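Local coordinates for serpin (Taeniopygia guttata, PDB 5HGC), which adopts the serpin fold, binds cortisol and probably acts as an inhibitor of serine proteases, at residues A[98-103]-A[170-175]; A[155-160]-A[316-321]. One frame throughout, in Å; residues are numbered along the deposited sequence.

Contact 1 of 2, residues A[98-103]-A[170-175]; sequences NMMNAI and ASFVYF
Met-100 to Ala-102 and Ala-170 to Phe-172 form an antiparallel backbone ladder in the buried interior, where strand 100-106 runs beside strand 167-176. Met-100 and Phe-172 make a hydrogen-bonded pair: Met-100 N gives to Phe-172 O at 3.0 Å, and the return bond has the same length. Ala-102 and Ala-170 repeat this pair of hydrogen bonds, Ala-102 N giving to Ala-170 O at 2.8 Å. Between them Asn-101 and Ser-171 form a non-hydrogen-bonded pair, and Asn-101 OD1 lies 3.5 Å from Ser-171 CB. Past the last direct rung, water 1 accepts from Tyr-174 N at 2.8 Å and probably donates to Asn-98 O, in the loop before the strand. These strands belong to serpin beta-sheet A, whose two faces are covered differently: Asn-101 and Ser-171 face helix 39-52, while Met-100, Ala-102 and Phe-172 face helix 135-149. On the latter side, Phe-172 CG sits between its backbone N and carbonyl carbon (chi1 51°), swinging the ring across to the neighbouring strand. Met-100 CB lies over one ring face, 4.0 Å from the centroid of Phe-172, a CH-pi contact offset toward the rim. The methionine chain bends at chi3 (-60°), bringing Met-100 CE to 3.6 Å from Phe-172 CE2, with SD placed obliquely in a Met-aromatic contact. With an alanine here in place of Phe-172 the ring is gone, and Met-100 CB and CE would probably lose their partner, opening a gap beneath Tyr-145 and Ile-146 of helix 135-149.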
loop_
_atom_site.group_PDB
_atom_site.type_symbol
_atom_site.label_atom_id
_atom_site.label_comp_id
_atom_site.label_asym_id
_atom_site.label_seq_id
_atom_site.Cartn_x
_atom_site.Cartn_y
_atom_site.Cartn_z
ATOM N N ASN A 98 -5.173 -4.442 9.417
ATOM C CA ASN A 98 -5.496 -3.324 10.274
ATOM C C ASN A 98 -5.314 -1.948 9.629
ATOM O O ASN A 98 -4.689 -1.064 10.176
ATOM C CB ASN A 98 -4.871 -3.512 11.664
ATOM C CG ASN A 98 -5.394 -4.803 12.352
ATOM O OD1 ASN A 98 -6.591 -5.140 12.259
ATOM N ND2 ASN A 98 -4.494 -5.550 13.004
ATOM N N MET A 99 -5.890 -1.766 8.451
ATOM C CA MET A 99 -5.697 -0.506 7.738
ATOM C C MET A 99 -6.745 0.450 8.219
ATOM O O MET A 99 -7.884 0.055 8.439
ATOM C CB MET A 99 -5.779 -0.687 6.234
ATOM C CG MET A 99 -7.052 -1.275 5.664
ATOM S SD MET A 99 -7.128 -0.793 3.920
ATOM C CE MET A 99 -8.528 -1.802 3.510
ATOM N N MET A 100 -6.346 1.706 8.396
ATOM C CA MET A 100 -7.207 2.709 9.027
ATOM C C MET A 100 -7.221 4.036 8.293
ATOM O O MET A 100 -6.185 4.495 7.785
ATOM C CB MET A 100 -6.803 2.893 10.477
ATOM C CG MET A 100 -7.064 1.639 11.312
ATOM S SD MET A 100 -6.033 1.259 12.774
ATOM C CE MET A 100 -4.336 1.108 12.163
ATOM N N ASN A 101 -8.429 4.601 8.236
ATOM C CA ASN A 101 -8.785 5.904 7.657
ATOM C C ASN A 101 -9.296 6.788 8.765
ATOM O O ASN A 101 -10.089 6.321 9.587
ATOM C CB ASN A 101 -9.984 5.722 6.747
ATOM C CG ASN A 101 -9.625 5.018 5.485
ATOM O OD1 ASN A 101 -8.486 5.171 4.978
ATOM N ND2 ASN A 101 -10.569 4.217 4.959
ATOM N N ALA A 102 -8.838 8.033 8.825
ATOM C CA ALA A 102 -9.373 9.012 9.768
ATOM C C ALA A 102 -9.417 10.366 9.094
ATOM O O ALA A 102 -8.619 10.631 8.182
ATOM C CB ALA A 102 -8.598 9.062 11.076
ATOM N N ILE A 103 -10.416 11.167 9.498
ATOM C CA ILE A 103 -10.496 12.574 9.161
ATOM C C ILE A 103 -10.441 13.474 10.372
ATOM O O ILE A 103 -11.002 13.159 11.405
ATOM C CB ILE A 103 -11.654 12.954 8.225
ATOM C CG1 ILE A 103 -13.016 12.638 8.831
ATOM C CG2 ILE A 103 -11.475 12.252 6.911
ATOM C CD1 ILE A 103 -14.223 13.234 8.100
ATOM N N ALA A 170 -6.318 11.299 6.904
ATOM C CA ALA A 170 -5.208 10.391 7.230
ATOM C C ALA A 170 -5.498 8.897 6.808
ATOM O O ALA A 170 -6.541 8.340 7.211
ATOM C CB ALA A 170 -4.899 10.459 8.712
ATOM N N SER A 171 -4.619 8.262 5.994
ATOM C CA SER A 171 -4.620 6.781 5.956
ATOM C C SER A 171 -3.288 6.222 6.369
ATOM O O SER A 171 -2.217 6.713 5.966
ATOM C CB SER A 171 -5.109 6.163 4.650
ATOM O OG SER A 171 -4.142 6.432 3.663
ATOM N N PHE A 172 -3.359 5.186 7.196
ATOM C CA PHE A 172 -2.164 4.598 7.683
ATOM C C PHE A 172 -2.369 3.113 7.873
ATOM O O PHE A 172 -3.483 2.650 8.059
ATOM C CB PHE A 172 -1.715 5.294 8.959
ATOM C CG PHE A 172 -2.794 5.416 9.990
ATOM C CD1 PHE A 172 -3.814 6.397 9.867
ATOM C CD2 PHE A 172 -2.807 4.569 11.114
ATOM C CE1 PHE A 172 -4.816 6.497 10.844
ATOM C CE2 PHE A 172 -3.809 4.693 12.097
ATOM C CZ PHE A 172 -4.807 5.645 11.960
ATOM N N VAL A 173 -1.273 2.374 7.847
ATOM C CA VAL A 173 -1.322 0.890 7.868
ATOM C C VAL A 173 0.065 0.384 8.165
ATOM O O VAL A 173 1.032 0.862 7.574
ATOM C CB VAL A 173 -1.887 0.288 6.551
ATOM C CG1 VAL A 173 -1.133 0.835 5.349
ATOM C CG2 VAL A 173 -1.901 -1.218 6.631
ATOM N N TYR A 174 0.135 -0.523 9.134
ATOM C CA TYR A 174 1.351 -1.256 9.481
ATOM C C TYR A 174 1.090 -2.753 9.164
ATOM O O TYR A 174 -0.029 -3.263 9.394
ATOM C CB TYR A 174 1.727 -1.096 10.975
ATOM C CG TYR A 174 2.758 -2.125 11.451
ATOM C CD1 TYR A 174 4.158 -1.879 11.325
ATOM C CD2 TYR A 174 2.353 -3.376 12.001
ATOM C CE1 TYR A 174 5.105 -2.812 11.788
ATOM C CE2 TYR A 174 3.303 -4.331 12.421
ATOM C CZ TYR A 174 4.657 -4.041 12.306
ATOM O OH TYR A 174 5.563 -4.968 12.728
ATOM N N PHE A 175 2.123 -3.450 8.663
ATOM C CA PHE A 175 2.016 -4.871 8.438
ATOM C C PHE A 175 3.340 -5.544 8.758
ATOM O O PHE A 175 4.429 -4.980 8.532
ATOM C CB PHE A 175 1.553 -5.138 6.982
ATOM C CG PHE A 175 1.362 -6.611 6.630
ATOM C CD1 PHE A 175 0.244 -7.344 7.109
ATOM C CD2 PHE A 175 2.297 -7.282 5.827
ATOM C CE1 PHE A 175 0.069 -8.705 6.788
ATOM C CE2 PHE A 175 2.121 -8.642 5.509
ATOM C CZ PHE A 175 1.005 -9.362 5.990
HETATM O O HOH W 1 -2.097 -1.444 10.454
#

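Contact 2 of 2, residues A[155-160]-A[316-321]; sequences TNLVKD and KVVHKA
Thr-155, part-way along the loop between helix 135-149 and strand 167-176, meets Lys-320 through water where that loop lies over beta-sheet A of the serpin fold, here against strand 316-325. Water 2 accepts from Thr-155 N at 3.3 Å and, in a weak bond, from Lys-320 NZ. The lysine chain runs extended from the strand until chi4 (-91°), where it bends to bring NZ within 3.8 Å of Thr-155 O. No direct hydrogen bond joins the two segments; the rest of the contact is apolar. Leu-157 supplies the largest share from the loop. With CG anti to the backbone N (chi1 -172°), the side chain carries its CD1 branch up to the strand. That methyl touches Val-318 CG1 at 3.5 Å and also rests 3.8 Å from Lys-320 CB, so the aliphatic root of the lysine serves as part of the hydrophobic surface while its charged end goes to the water. The leucine and Val-318 lie alongside each other, pointing opposite ways, and Ile-146 of helix 135-149 also packs on the leucine, which thus fills space between helix and sheet. Next comes Val-158, its backbone N hydrogen-bonded to the side-chain oxygen of Asn-143 in the same helix. The two methyls of Val-318 are shared out along the loop: CG1 serves Leu-157, while CG2 lies 4.0 Å from Val-158 CG1.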
loop_
_atom_site.group_PDB
_atom_site.type_symbol
_atom_site.label_atom_id
_atom_site.label_comp_id
_atom_site.label_asym_id
_atom_site.label_seq_id
_atom_site.Cartn_x
_atom_site.Cartn_y
_atom_site.Cartn_z
ATOM N N THR A 155 4.314 6.336 14.566
ATOM C CA THR A 155 4.208 7.570 15.358
ATOM C C THR A 155 4.425 8.732 14.363
ATOM O O THR A 155 4.782 8.515 13.190
ATOM C CB THR A 155 5.298 7.591 16.455
ATOM O OG1 THR A 155 6.558 7.446 15.814
ATOM C CG2 THR A 155 5.181 6.415 17.462
ATOM N N ASN A 156 4.226 9.959 14.812
ATOM C CA ASN A 156 4.615 11.144 13.991
ATOM C C ASN A 156 4.082 11.194 12.582
ATOM O O ASN A 156 4.844 11.544 11.664
ATOM C CB ASN A 156 6.141 11.355 13.890
ATOM C CG ASN A 156 6.816 11.521 15.239
ATOM O OD1 ASN A 156 6.224 12.026 16.212
ATOM N ND2 ASN A 156 8.080 11.101 15.306
ATOM N N LEU A 157 2.793 10.891 12.418
ATOM C CA LEU A 157 2.096 11.141 11.168
ATOM C C LEU A 157 2.253 12.569 10.616
ATOM O O LEU A 157 2.583 12.726 9.438
ATOM C CB LEU A 157 0.608 10.784 11.269
ATOM C CG LEU A 157 -0.185 10.839 9.930
ATOM C CD1 LEU A 157 0.194 9.731 8.947
ATOM C CD2 LEU A 157 -1.700 10.866 10.121
ATOM N N VAL A 158 1.981 13.601 11.422
ATOM C CA VAL A 158 2.033 15.002 10.934
ATOM C C VAL A 158 3.020 15.851 11.761
ATOM O O VAL A 158 3.257 15.524 12.927
ATOM C CB VAL A 158 0.633 15.661 10.932
ATOM C CG1 VAL A 158 -0.223 15.084 9.823
ATOM C CG2 VAL A 158 -0.063 15.484 12.274
ATOM N N LYS A 159 3.580 16.909 11.152
ATOM C CA LYS A 159 4.557 17.854 11.765
ATOM C C LYS A 159 4.273 19.192 11.101
ATOM O O LYS A 159 4.039 19.227 9.881
ATOM C CB LYS A 159 6.038 17.469 11.487
ATOM N N ASP A 160 4.285 20.281 11.882
ATOM C CA ASP A 160 4.003 21.659 11.365
ATOM C C ASP A 160 2.729 21.747 10.485
ATOM O O ASP A 160 2.837 21.819 9.234
ATOM C CB ASP A 160 5.210 22.227 10.563
ATOM C CG ASP A 160 6.488 22.355 11.395
ATOM O OD1 ASP A 160 6.433 22.799 12.573
ATOM O OD2 ASP A 160 7.565 22.017 10.846
ATOM N N LYS A 316 -5.166 18.565 3.247
ATOM C CA LYS A 316 -3.973 17.763 3.362
ATOM C C LYS A 316 -4.493 16.314 3.471
ATOM O O LYS A 316 -5.483 16.065 4.178
ATOM C CB LYS A 316 -3.242 18.193 4.617
ATOM C CG LYS A 316 -1.800 18.582 4.386
ATOM C CD LYS A 316 -0.903 18.245 5.603
ATOM C CE LYS A 316 0.576 18.597 5.353
ATOM N NZ LYS A 316 1.533 18.005 6.314
ATOM N N VAL A 317 -3.891 15.398 2.697
ATOM C CA VAL A 317 -4.046 13.938 2.854
ATOM C C VAL A 317 -2.685 13.361 3.043
ATOM O O VAL A 317 -1.842 13.465 2.163
ATOM C CB VAL A 317 -4.823 13.246 1.724
ATOM C CG1 VAL A 317 -4.477 13.789 0.350
ATOM C CG2 VAL A 317 -4.686 11.717 1.786
ATOM N N VAL A 318 -2.455 12.832 4.240
ATOM C CA VAL A 318 -1.230 12.118 4.601
ATOM C C VAL A 318 -1.472 10.622 4.577
ATOM O O VAL A 318 -2.442 10.153 5.175
ATOM C CB VAL A 318 -0.702 12.523 5.978
ATOM C CG1 VAL A 318 0.671 11.894 6.207
ATOM C CG2 VAL A 318 -0.539 14.038 5.988
ATOM N N HIS A 319 -0.609 9.896 3.855
ATOM C CA HIS A 319 -0.596 8.436 3.846
ATOM C C HIS A 319 0.690 7.890 4.437
ATOM O O HIS A 319 1.762 8.298 4.011
ATOM C CB HIS A 319 -0.763 7.913 2.446
ATOM C CG HIS A 319 -0.623 6.430 2.360
ATOM N ND1 HIS A 319 -1.582 5.562 2.843
ATOM C CD2 HIS A 319 0.388 5.657 1.894
ATOM C CE1 HIS A 319 -1.174 4.318 2.652
ATOM N NE2 HIS A 319 0.016 4.350 2.073
ATOM N N LYS A 320 0.616 7.002 5.426
ATOM C CA LYS A 320 1.847 6.383 5.942
ATOM C C LYS A 320 1.693 4.859 5.975
ATOM O O LYS A 320 0.745 4.335 6.592
ATOM C CB LYS A 320 2.260 6.945 7.317
ATOM C CG LYS A 320 3.684 6.614 7.783
ATOM C CD LYS A 320 4.057 7.444 9.001
ATOM C CE LYS A 320 5.562 7.484 9.337
ATOM N NZ LYS A 320 6.112 6.451 10.294
ATOM N N ALA A 321 2.598 4.156 5.284
ATOM C CA ALA A 321 2.605 2.685 5.291
ATOM C C ALA A 321 3.884 2.208 5.935
ATOM O O ALA A 321 4.936 2.784 5.755
ATOM C CB ALA A 321 2.465 2.097 3.899
HETATM O O HOH W 2 7.092 5.873 12.901
#

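From the N terminus the chain first lays down 98-103, then passes through helix 135-149 into the loop 155-160, and returns on 170-175, where contact 1 closes. Contact 2 closes far later, when 316-321 arrives, so the segments alternate and the two contacts cross. Strands 167-176 and 316-325 are parallel neighbours in sheet A, directly paired, an arrangement consistent with a reactive loop not inserted between them. Ser-171 O probably accepts from Lys-320 N, and Ser-171 OG bonds to His-319 ND1 on the side of helix 39-52. On the other side, Leu-157 CD2 packs on Ala-170 CB, joining loop 155-160 of contact 2 to strand 167-176 of contact 1.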